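Local coordinates for protein thymine dioxygenase (PDB 5C3R) that probably oxidises the 5-methyl group of thymine, using a catalytic iron, molecular oxygen and 2-oxoglutarate as co-substrate, at residues L194-V199 / V211-H216; E61-T66 / Y289-F294; Y219-L224 / C295-K300. All coordinates share one frame; numbering follows the deposited sequence.

Interaction 1 of 3, residues L194-V199 / V211-H216. With NI (nickel (II) ion), chain E; AKG (2-oxoglutaric acid), chain F; HMU (5-hydroxymethyl uracil), chain G.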
loop_
_atom_site.group_PDB
_atom_site.type_symbol
_atom_site.label_atom_id
_atom_site.label_comp_id
_atom_site.label_asym_id
_atom_site.label_seq_id
_atom_site.Cartn_x
_atom_site.Cartn_y
_atom_site.Cartn_z
ATOM N N LEU A 194 1.576 -9.646 -2.947
ATOM C CA LEU A 194 2.907 -9.473 -3.515
ATOM C C LEU A 194 3.808 -10.638 -3.155
ATOM O O LEU A 194 3.800 -11.126 -2.025
ATOM C CB LEU A 194 3.544 -8.176 -3.013
ATOM C CG LEU A 194 3.111 -6.884 -3.710
ATOM C CD1 LEU A 194 3.251 -5.685 -2.781
ATOM C CD2 LEU A 194 3.917 -6.676 -4.979
ATOM N N HIS A 195 4.591 -11.073 -4.131
ATOM C CA HIS A 195 5.608 -12.077 -3.918
ATOM C C HIS A 195 6.876 -11.610 -4.611
ATOM O O HIS A 195 6.877 -11.362 -5.817
ATOM C CB HIS A 195 5.137 -13.426 -4.456
ATOM C CG HIS A 195 6.204 -14.471 -4.494
ATOM N ND1 HIS A 195 6.480 -15.204 -5.627
ATOM C CD2 HIS A 195 7.064 -14.906 -3.545
ATOM C CE1 HIS A 195 7.460 -16.053 -5.373
ATOM N NE2 HIS A 195 7.834 -15.892 -4.116
ATOM N N TYR A 196 7.929 -11.442 -3.819
ATOM C CA TYR A 196 9.247 -11.087 -4.310
ATOM C C TYR A 196 10.085 -12.363 -4.230
ATOM O O TYR A 196 10.509 -12.750 -3.137
ATOM C CB TYR A 196 9.872 -9.986 -3.441
ATOM C CG TYR A 196 9.062 -8.702 -3.342
ATOM C CD1 TYR A 196 9.274 -7.652 -4.227
ATOM C CD2 TYR A 196 8.104 -8.530 -2.347
ATOM C CE1 TYR A 196 8.548 -6.474 -4.135
ATOM C CE2 TYR A 196 7.364 -7.360 -2.255
ATOM C CZ TYR A 196 7.596 -6.336 -3.147
ATOM O OH TYR A 196 6.883 -5.170 -3.053
ATOM N N PRO A 197 10.298 -13.041 -5.375
ATOM C CA PRO A 197 10.932 -14.363 -5.359
ATOM C C PRO A 197 12.329 -14.397 -4.738
ATOM O O PRO A 197 12.985 -13.365 -4.605
ATOM C CB PRO A 197 11.028 -14.732 -6.850
ATOM C CG PRO A 197 9.978 -13.925 -7.519
ATOM C CD PRO A 197 9.885 -12.648 -6.736
ATOM N N ALA A 198 12.771 -15.594 -4.377
ATOM C CA ALA A 198 14.133 -15.797 -3.918
ATOM C C ALA A 198 15.071 -15.314 -5.007
ATOM O O ALA A 198 14.864 -15.604 -6.183
ATOM C CB ALA A 198 14.386 -17.264 -3.610
ATOM N N VAL A 199 16.081 -14.549 -4.616
ATOM C CA VAL A 199 17.005 -13.956 -5.573
ATOM C C VAL A 199 18.405 -13.917 -4.980
ATOM O O VAL A 199 18.576 -13.654 -3.789
ATOM C CB VAL A 199 16.549 -12.535 -5.980
ATOM C CG1 VAL A 199 16.546 -11.591 -4.780
ATOM C CG2 VAL A 199 17.414 -11.988 -7.107
ATOM N N VAL A 211 16.108 -3.253 -8.026
ATOM C CA VAL A 211 15.379 -3.281 -6.748
ATOM C C VAL A 211 14.234 -4.291 -6.770
ATOM O O VAL A 211 13.888 -4.824 -7.821
ATOM C CB VAL A 211 14.817 -1.894 -6.366
ATOM C CG1 VAL A 211 15.947 -0.891 -6.182
ATOM C CG2 VAL A 211 13.820 -1.391 -7.404
ATOM N N ARG A 212 13.658 -4.554 -5.599
ATOM C CA ARG A 212 12.472 -5.405 -5.503
ATOM C C ARG A 212 11.190 -4.631 -5.831
ATOM O O ARG A 212 10.288 -5.181 -6.456
ATOM C CB ARG A 212 12.381 -6.082 -4.126
ATOM C CG ARG A 212 12.873 -7.520 -4.155
ATOM C CD ARG A 212 13.044 -8.133 -2.779
ATOM N NE ARG A 212 13.299 -9.571 -2.866
ATOM C CZ ARG A 212 13.527 -10.367 -1.822
ATOM N NH1 ARG A 212 13.546 -9.877 -0.587
ATOM N NH2 ARG A 212 13.733 -11.663 -2.012
ATOM N N ALA A 213 11.112 -3.368 -5.407
ATOM C CA ALA A 213 10.018 -2.468 -5.808
ATOM C C ALA A 213 10.536 -1.044 -5.934
ATOM O O ALA A 213 11.145 -0.525 -5.004
ATOM C CB ALA A 213 8.875 -2.523 -4.813
ATOM N N GLY A 214 10.296 -0.421 -7.088
ATOM C CA GLY A 214 10.796 0.926 -7.359
ATOM C C GLY A 214 10.195 1.973 -6.435
ATOM O O GLY A 214 9.085 1.806 -5.939
ATOM N N GLU A 215 10.944 3.042 -6.188
ATOM C CA GLU A 215 10.450 4.148 -5.378
ATOM C C GLU A 215 9.186 4.764 -5.976
ATOM O O GLU A 215 9.040 4.884 -7.190
ATOM C CB GLU A 215 11.520 5.221 -5.176
ATOM C CG GLU A 215 12.054 5.852 -6.453
ATOM C CD GLU A 215 13.055 6.954 -6.166
ATOM O OE1 GLU A 215 13.958 6.744 -5.325
ATOM O OE2 GLU A 215 12.945 8.035 -6.786
ATOM N N HIS A 216 8.266 5.137 -5.103
ATOM C CA HIS A 216 7.000 5.700 -5.524
ATOM C C HIS A 216 6.276 6.262 -4.319
ATOM O O HIS A 216 6.687 6.049 -3.176
ATOM C CB HIS A 216 6.129 4.614 -6.145
ATOM C CG HIS A 216 5.826 3.494 -5.202
ATOM N ND1 HIS A 216 6.747 2.523 -4.879
ATOM C CD2 HIS A 216 4.716 3.211 -4.484
ATOM C CE1 HIS A 216 6.210 1.674 -4.024
ATOM N NE2 HIS A 216 4.978 2.069 -3.767
HETATM NI NI NI E . 3.636 1.569 -1.972
HETATM C C1 AKG F . 3.351 -1.086 -3.008
HETATM O O1 AKG F . 2.838 0.014 -3.302
HETATM O O2 AKG F . 2.955 -2.142 -3.541
HETATM C C2 AKG F . 4.443 -1.123 -2.020
HETATM O O5 AKG F . 4.860 -0.064 -1.540
HETATM C C3 AKG F . 5.042 -2.465 -1.625
HETATM C C4 AKG F . 5.846 -2.377 -0.329
HETATM C C5 AKG F . 6.233 -3.749 0.195
HETATM O O3 AKG F . 6.672 -3.811 1.357
HETATM O O4 AKG F . 6.118 -4.775 -0.520
HETATM N N1 HMU G . -1.675 0.505 -7.304
HETATM C C2 HMU G . -2.835 1.104 -6.634
HETATM O O2 HMU G . -3.956 0.744 -6.913
HETATM N N3 HMU G . -2.620 2.148 -5.623
HETATM C C4 HMU G . -1.296 2.560 -5.304
HETATM O O3 HMU G . 2.076 1.211 -5.542
HETATM O O4 HMU G . -1.142 3.416 -4.469
HETATM C C5 HMU G . -0.149 1.947 -5.976
HETATM C CM5 HMU G . 1.273 2.361 -5.657
HETATM C C6 HMU G . -0.370 0.916 -6.977
HETATM O O HOH W 1 12.697 -10.648 -5.419
HETATM O O HOH W 2 2.441 0.839 -0.202
#
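The edge of the Y196 ring faces R212 O and A213 CB: R212 O lies in the ring plane, 3.2 Å from CE1 of Y196, and A213 CB follows at 4.0 Å from that same CE1. With CG anti to the carbonyl carbon (chi1 -58°), the ring extends inward until Y196 OH donates to O4 of 2-oxoglutarate at 2.7 Å. R212 runs extended from CG to NE past the root of the tyrosine, and Y196 CB sits over one face of the guanidinium, whose plane is turned 46° from the tyrosine ring. At P197 the carbonyl turns to the arginine: R212 NH2 reaches P197 O at 3.2 Å from above the carbonyl plane, and a water held by R212 NE also donates to P197 O. P286 O is the stronger acceptor of NH2. V199 closes this end, its CG1 3.9 Å from R212 NH2. Further along the other segment, H216 ND1 gives its hydrogen to G214 O (2.7 Å), which fixes the imidazole's rotation and aims NE2 at the nickel, 2.3 Å away. R212 and A213 form a classic bulge opposite V275. With D218 and H273, H216 makes the two-histidine, one-carboxylate facial triad of the double-stranded beta-helix oxygenases.

Interaction 2 of 3, residues E61-T66 / Y289-F294. With HMU (5-hydroxymethyl uracil), chain G; AKG (2-oxoglutaric acid), chain F.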
loop_
_atom_site.group_PDB
_atom_site.type_symbol
_atom_site.label_atom_id
_atom_site.label_comp_id
_atom_site.label_asym_id
_atom_site.label_seq_id
_atom_site.Cartn_x
_atom_site.Cartn_y
_atom_site.Cartn_z
ATOM N N GLU A 61 -1.719 -14.942 9.077
ATOM C CA GLU A 61 -0.775 -15.979 8.648
ATOM C C GLU A 61 -1.425 -16.960 7.672
ATOM O O GLU A 61 -0.780 -17.394 6.722
ATOM C CB GLU A 61 -0.171 -16.739 9.833
ATOM C CG GLU A 61 0.998 -17.631 9.418
ATOM C CD GLU A 61 1.784 -18.221 10.583
ATOM O OE1 GLU A 61 1.498 -17.892 11.760
ATOM O OE2 GLU A 61 2.704 -19.030 10.309
ATOM N N HIS A 62 -2.695 -17.298 7.904
ATOM C CA HIS A 62 -3.454 -18.119 6.953
ATOM C C HIS A 62 -3.555 -17.426 5.588
ATOM O O HIS A 62 -3.387 -18.065 4.549
ATOM C CB HIS A 62 -4.855 -18.447 7.489
ATOM C CG HIS A 62 -5.750 -19.100 6.479
ATOM N ND1 HIS A 62 -5.502 -20.352 5.959
ATOM C CD2 HIS A 62 -6.890 -18.668 5.888
ATOM C CE1 HIS A 62 -6.449 -20.665 5.094
ATOM N NE2 HIS A 62 -7.306 -19.661 5.032
ATOM N N VAL A 63 -3.810 -16.119 5.605
ATOM C CA VAL A 63 -3.899 -15.332 4.376
ATOM C C VAL A 63 -2.553 -15.308 3.636
ATOM O O VAL A 63 -2.523 -15.386 2.409
ATOM C CB VAL A 63 -4.407 -13.898 4.661
ATOM C CG1 VAL A 63 -4.240 -12.989 3.452
ATOM C CG2 VAL A 63 -5.870 -13.931 5.080
ATOM N N PHE A 64 -1.453 -15.216 4.382
ATOM C CA PHE A 64 -0.110 -15.246 3.779
ATOM C C PHE A 64 0.208 -16.605 3.157
ATOM O O PHE A 64 0.776 -16.665 2.075
ATOM C CB PHE A 64 0.976 -14.853 4.792
ATOM C CG PHE A 64 1.283 -13.376 4.810
ATOM C CD1 PHE A 64 0.441 -12.482 5.463
ATOM C CD2 PHE A 64 2.414 -12.878 4.168
ATOM C CE1 PHE A 64 0.716 -11.125 5.479
ATOM C CE2 PHE A 64 2.694 -11.522 4.177
ATOM C CZ PHE A 64 1.844 -10.644 4.835
ATOM N N ASN A 65 -0.162 -17.689 3.836
ATOM C CA ASN A 65 -0.030 -19.035 3.267
ATOM C C ASN A 65 -0.870 -19.192 1.996
ATOM O O ASN A 65 -0.421 -19.785 1.013
ATOM C CB ASN A 65 -0.452 -20.106 4.280
ATOM C CG ASN A 65 0.456 -20.159 5.496
ATOM O OD1 ASN A 65 1.635 -19.802 5.430
ATOM N ND2 ASN A 65 -0.091 -20.612 6.620
ATOM N N THR A 66 -2.089 -18.658 2.032
ATOM C CA THR A 66 -3.001 -18.698 0.888
ATOM C C THR A 66 -2.411 -17.939 -0.305
ATOM O O THR A 66 -2.472 -18.412 -1.442
ATOM C CB THR A 66 -4.389 -18.121 1.261
ATOM O OG1 THR A 66 -4.901 -18.811 2.409
ATOM C CG2 THR A 66 -5.379 -18.271 0.119
ATOM N N TYR A 289 7.253 -12.015 1.069
ATOM C CA TYR A 289 5.817 -11.838 0.878
ATOM C C TYR A 289 5.346 -10.599 1.621
ATOM O O TYR A 289 5.714 -10.370 2.776
ATOM C CB TYR A 289 5.043 -13.043 1.410
ATOM C CG TYR A 289 5.265 -14.309 0.622
ATOM C CD1 TYR A 289 4.519 -14.580 -0.523
ATOM C CD2 TYR A 289 6.221 -15.239 1.019
ATOM C CE1 TYR A 289 4.720 -15.742 -1.248
ATOM C CE2 TYR A 289 6.428 -16.401 0.298
ATOM C CZ TYR A 289 5.676 -16.647 -0.831
ATOM O OH TYR A 289 5.888 -17.804 -1.543
ATOM N N SER A 290 4.540 -9.794 0.944
ATOM C CA SER A 290 3.840 -8.701 1.589
ATOM C C SER A 290 2.454 -8.597 0.977
ATOM O O SER A 290 2.184 -9.192 -0.063
ATOM C CB SER A 290 4.604 -7.383 1.430
ATOM O OG SER A 290 4.625 -6.956 0.076
ATOM N N ILE A 291 1.580 -7.858 1.647
ATOM C CA ILE A 291 0.245 -7.577 1.149
ATOM C C ILE A 291 -0.034 -6.088 1.318
ATOM O O ILE A 291 -0.033 -5.568 2.447
ATOM C CB ILE A 291 -0.827 -8.380 1.911
ATOM C CG1 ILE A 291 -0.585 -9.885 1.736
ATOM C CG2 ILE A 291 -2.216 -7.993 1.424
ATOM C CD1 ILE A 291 -1.583 -10.766 2.461
ATOM N N ALA A 292 -0.281 -5.412 0.198
ATOM C CA ALA A 292 -0.619 -3.997 0.202
ATOM C C ALA A 292 -2.097 -3.841 -0.091
ATOM O O ALA A 292 -2.553 -4.126 -1.194
ATOM C CB ALA A 292 0.207 -3.250 -0.828
ATOM N N TYR A 293 -2.848 -3.387 0.906
ATOM C CA TYR A 293 -4.259 -3.101 0.726
ATOM C C TYR A 293 -4.415 -1.602 0.494
ATOM O O TYR A 293 -4.383 -0.800 1.430
ATOM C CB TYR A 293 -5.048 -3.557 1.953
ATOM C CG TYR A 293 -6.543 -3.448 1.809
ATOM C CD1 TYR A 293 -7.282 -4.476 1.239
ATOM C CD2 TYR A 293 -7.225 -2.322 2.255
ATOM C CE1 TYR A 293 -8.658 -4.387 1.108
ATOM C CE2 TYR A 293 -8.604 -2.226 2.144
ATOM C CZ TYR A 293 -9.317 -3.262 1.568
ATOM O OH TYR A 293 -10.689 -3.176 1.445
ATOM N N PHE A 294 -4.574 -1.225 -0.765
ATOM C CA PHE A 294 -4.716 0.175 -1.123
ATOM C C PHE A 294 -6.136 0.629 -0.828
ATOM O O PHE A 294 -7.084 0.104 -1.405
ATOM C CB PHE A 294 -4.386 0.384 -2.602
ATOM C CG PHE A 294 -2.998 -0.048 -2.976
ATOM C CD1 PHE A 294 -1.898 0.540 -2.381
ATOM C CD2 PHE A 294 -2.792 -1.041 -3.924
ATOM C CE1 PHE A 294 -0.610 0.148 -2.723
ATOM C CE2 PHE A 294 -1.514 -1.430 -4.272
ATOM C CZ PHE A 294 -0.422 -0.839 -3.667
HETATM N N1 HMU G . -1.675 0.505 -7.304
HETATM C C2 HMU G . -2.835 1.104 -6.634
HETATM O O2 HMU G . -3.956 0.744 -6.913
HETATM N N3 HMU G . -2.620 2.148 -5.623
HETATM C C4 HMU G . -1.296 2.560 -5.304
HETATM O O3 HMU G . 2.076 1.211 -5.542
HETATM O O4 HMU G . -1.142 3.416 -4.469
HETATM C C5 HMU G . -0.149 1.947 -5.976
HETATM C CM5 HMU G . 1.273 2.361 -5.657
HETATM C C6 HMU G . -0.370 0.916 -6.977
HETATM C C1 AKG F . 3.351 -1.086 -3.008
HETATM O O1 AKG F . 2.838 0.014 -3.302
HETATM O O2 AKG F . 2.955 -2.142 -3.541
HETATM C C2 AKG F . 4.443 -1.123 -2.020
HETATM O O5 AKG F . 4.860 -0.064 -1.540
HETATM C C3 AKG F . 5.042 -2.465 -1.625
HETATM C C4 AKG F . 5.846 -2.377 -0.329
HETATM C C5 AKG F . 6.233 -3.749 0.195
HETATM O O3 AKG F . 6.672 -3.811 1.357
HETATM O O4 AKG F . 6.118 -4.775 -0.520
#
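F64 of helix 57-71 packs against Y289 and I291, on the outer side of a major-sheet strand of the double-stranded beta-helix; helix and strand segments cross at 107°. From F64 CB the ring is thrown across to the strand by a chi1 of -91°, well off a staggered value. Its CD2 meets Y289 CB at 3.8 Å. Next, CE2 brings its edge to Y289 O, which lies in the ring plane. CZ at the tip comes to I291 CG1, and CE1, returning on the far side, touches I291 CD1. That methyl rides over the face in a CH-pi contact, 4.1 Å from the centroid and nearer the rim, while V63 CG1 meets it from the helix at 3.6 Å. The alternate residues S290, A292 and F294 turn to the barrel interior. One face of the F294 ring lies against 5-hydroxymethyl uracil, with CD2 3.5 Å from the ligand's C2, and CZ borders O1 of 2-oxoglutarate. Replacing F294 by alanine would probably leave the pyrimidine without its cover on this side and freer to tilt. Nearer the helix, S290 OG donates to O4 of 2-oxoglutarate at 2.7 Å.

Interaction 3 of 3, residues Y219-L224 / C295-K300; sequences YGSITL and CNPNHK. With HMU (5-hydroxymethyl uracil), chain G.
S221 and I222 both face C295, a classic beta bulge where strand 222-227 begins beside C295. Two backbone bonds make the join. S221 N donates to C295 O at 2.9 Å, and C295 N returns a bond of 2.7 Å to I222 O. S221 OG, set between its own backbone N and carbonyl carbon (chi1 51°), adds a weak bond of 3.0 Å to C295 O; H162 is a second, also weak, partner of this hydroxyl. Beside the bonds, C295 CB touches I222 CG1 at 3.8 Å, and C295 SG lies 4.1 Å from L224 CD1, under helix 147-173, whose C158, H162 and V165 close over these side chains.

G220 comes in tightly: its CA is 3.2 Å from N296 OD1, and a CB there would run into both that oxygen and C295 O. N296 is itself held in place, its ND2 by D188 O and its backbone N by N189 OD1.

Further out, a water donates to C295 O at 3.1 Å and to T223 OG1, and T223 OG1 is also hydrogen-bonded to OD2 of D218, a ligand of the nickel. On the pocket side Y219 grips the pyrimidine twice: its N gives a hydrogen to O4 of 5-hydroxymethyl uracil at 2.7 Å, and one face of its ring covers the ligand around C4.

C295 O thus collects hydrogens from a backbone amide, a weakly bonded hydroxyl and a water, so this buried carbonyl is well satisfied. Through the water and T223 it is tied to D218, a polar connection that would probably steady the carboxylate as a second-shell influence on the metal.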
loop_
_atom_site.group_PDB
_atom_site.type_symbol
_atom_site.label_atom_id
_atom_site.label_comp_id
_atom_site.label_asym_id
_atom_site.label_seq_id
_atom_site.Cartn_x
_atom_site.Cartn_y
_atom_site.Cartn_z
ATOM N N TYR A 219 -1.241 6.125 -4.234
ATOM C CA TYR A 219 -2.171 7.028 -4.914
ATOM C C TYR A 219 -3.374 7.448 -4.078
ATOM O O TYR A 219 -3.880 8.557 -4.248
ATOM C CB TYR A 219 -2.724 6.360 -6.186
ATOM C CG TYR A 219 -1.703 5.713 -7.085
ATOM C CD1 TYR A 219 -0.430 6.254 -7.234
ATOM C CD2 TYR A 219 -2.019 4.574 -7.814
ATOM C CE1 TYR A 219 0.505 5.667 -8.064
ATOM C CE2 TYR A 219 -1.086 3.980 -8.647
ATOM C CZ TYR A 219 0.173 4.531 -8.767
ATOM O OH TYR A 219 1.110 3.965 -9.596
ATOM N N GLY A 220 -3.831 6.554 -3.199
ATOM C CA GLY A 220 -5.143 6.668 -2.562
ATOM C C GLY A 220 -5.174 7.437 -1.259
ATOM O O GLY A 220 -4.442 8.416 -1.089
ATOM N N SER A 221 -6.049 7.011 -0.346
ATOM C CA SER A 221 -6.177 7.643 0.967
ATOM C C SER A 221 -5.110 7.089 1.915
ATOM O O SER A 221 -4.222 7.825 2.357
ATOM C CB SER A 221 -7.579 7.433 1.548
ATOM O OG SER A 221 -7.957 6.061 1.510
ATOM N N ILE A 222 -5.213 5.797 2.232
ATOM C CA ILE A 222 -4.178 5.099 2.992
ATOM C C ILE A 222 -3.906 3.720 2.399
ATOM O O ILE A 222 -4.710 3.190 1.621
ATOM C CB ILE A 222 -4.523 4.928 4.502
ATOM C CG1 ILE A 222 -5.749 4.042 4.704
ATOM C CG2 ILE A 222 -4.728 6.282 5.177
ATOM C CD1 ILE A 222 -5.921 3.548 6.127
ATOM N N THR A 223 -2.772 3.152 2.790
ATOM C CA THR A 223 -2.400 1.809 2.411
ATOM C C THR A 223 -2.087 1.031 3.680
ATOM O O THR A 223 -1.300 1.488 4.512
ATOM C CB THR A 223 -1.164 1.820 1.493
ATOM O OG1 THR A 223 -1.485 2.496 0.276
ATOM C CG2 THR A 223 -0.703 0.404 1.156
ATOM N N LEU A 224 -2.717 -0.133 3.832
ATOM C CA LEU A 224 -2.403 -1.041 4.929
ATOM C C LEU A 224 -1.395 -2.037 4.397
ATOM O O LEU A 224 -1.721 -2.854 3.533
ATOM C CB LEU A 224 -3.655 -1.765 5.415
ATOM C CG LEU A 224 -4.827 -0.848 5.749
ATOM C CD1 LEU A 224 -6.107 -1.655 5.881
ATOM C CD2 LEU A 224 -4.526 -0.078 7.023
ATOM N N CYS A 295 -6.274 1.587 0.088
ATOM C CA CYS A 295 -7.571 2.180 0.394
ATOM C C CYS A 295 -7.749 3.474 -0.413
ATOM O O CYS A 295 -6.809 4.270 -0.542
ATOM C CB CYS A 295 -7.704 2.461 1.892
ATOM S SG CYS A 295 -7.338 1.063 2.998
ATOM N N ASN A 296 -8.946 3.662 -0.965
ATOM C CA ASN A 296 -9.284 4.843 -1.758
ATOM C C ASN A 296 -10.620 5.452 -1.333
ATOM O O ASN A 296 -11.470 4.748 -0.789
ATOM C CB ASN A 296 -9.411 4.465 -3.231
ATOM C CG ASN A 296 -8.141 3.867 -3.792
ATOM O OD1 ASN A 296 -7.091 4.512 -3.796
ATOM N ND2 ASN A 296 -8.233 2.641 -4.292
ATOM N N PRO A 297 -10.814 6.758 -1.594
ATOM C CA PRO A 297 -12.163 7.302 -1.489
ATOM C C PRO A 297 -13.081 6.611 -2.491
ATOM O O PRO A 297 -12.601 6.018 -3.456
ATOM C CB PRO A 297 -11.988 8.783 -1.858
ATOM C CG PRO A 297 -10.548 9.065 -1.687
ATOM C CD PRO A 297 -9.841 7.788 -2.002
ATOM N N ASN A 298 -14.385 6.669 -2.259
ATOM C CA ASN A 298 -15.343 6.166 -3.243
ATOM C C ASN A 298 -15.008 6.769 -4.600
ATOM O O ASN A 298 -14.669 7.950 -4.677
ATOM C CB ASN A 298 -16.771 6.537 -2.844
ATOM C CG ASN A 298 -17.156 6.010 -1.473
ATOM O OD1 ASN A 298 -16.564 5.059 -0.971
ATOM N ND2 ASN A 298 -18.148 6.633 -0.860
ATOM N N HIS A 299 -15.081 5.975 -5.665
ATOM C CA HIS A 299 -14.759 6.486 -7.013
ATOM C C HIS A 299 -15.614 7.697 -7.388
ATOM O O HIS A 299 -15.145 8.585 -8.094
ATOM C CB HIS A 299 -14.893 5.394 -8.089
ATOM C CG HIS A 299 -13.865 4.308 -7.982
ATOM N ND1 HIS A 299 -12.554 4.551 -7.631
ATOM C CD2 HIS A 299 -13.953 2.975 -8.196
ATOM C CE1 HIS A 299 -11.882 3.414 -7.623
ATOM N NE2 HIS A 299 -12.707 2.443 -7.967
ATOM N N LYS A 300 -16.847 7.734 -6.891
ATOM C CA LYS A 300 -17.765 8.858 -7.126
ATOM C C LYS A 300 -17.428 10.116 -6.305
ATOM O O LYS A 300 -17.945 11.200 -6.595
ATOM C CB LYS A 300 -19.208 8.426 -6.829
ATOM C CG LYS A 300 -19.522 8.264 -5.342
ATOM C CD LYS A 300 -20.767 7.414 -5.091
ATOM C CE LYS A 300 -21.043 7.262 -3.604
ATOM N NZ LYS A 300 -22.259 6.446 -3.335
HETATM N N1 HMU G . -1.675 0.505 -7.304
HETATM C C2 HMU G . -2.835 1.104 -6.634
HETATM O O2 HMU G . -3.956 0.744 -6.913
HETATM N N3 HMU G . -2.620 2.148 -5.623
HETATM C C4 HMU G . -1.296 2.560 -5.304
HETATM O O3 HMU G . 2.076 1.211 -5.542
HETATM O O4 HMU G . -1.142 3.416 -4.469
HETATM C C5 HMU G . -0.149 1.947 -5.976
HETATM C CM5 HMU G . 1.273 2.361 -5.657
HETATM C C6 HMU G . -0.370 0.916 -6.977
HETATM O O HOH W 3 -3.766 3.879 -1.232
#

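Overall arrangement
Strand 284-295 joins the three contacts. In interaction 2 it pairs with strand 190-200 of interaction 1, L194 N lying 3.0 Å from S290 O, and on its other side with strand 222-227 of interaction 3, Y293 N lying 2.9 Å from L224 O. Interactions 1 and 2 share 2-oxoglutarate; R288 and R192 also hydrogen-bond the co-substrate. Interactions 2 and 3 share the pyrimidine, with F294 and Y219 each laying a ring against it, and F294 CD1 touches T223 OG1 at 3.3 Å. Interactions 1 and 3, their centres about 22 Å apart, adjoin in sequence: D218, a metal ligand like H216, comes just before Y219, and H216 and Y219 both border 5-hydroxymethyl uracil.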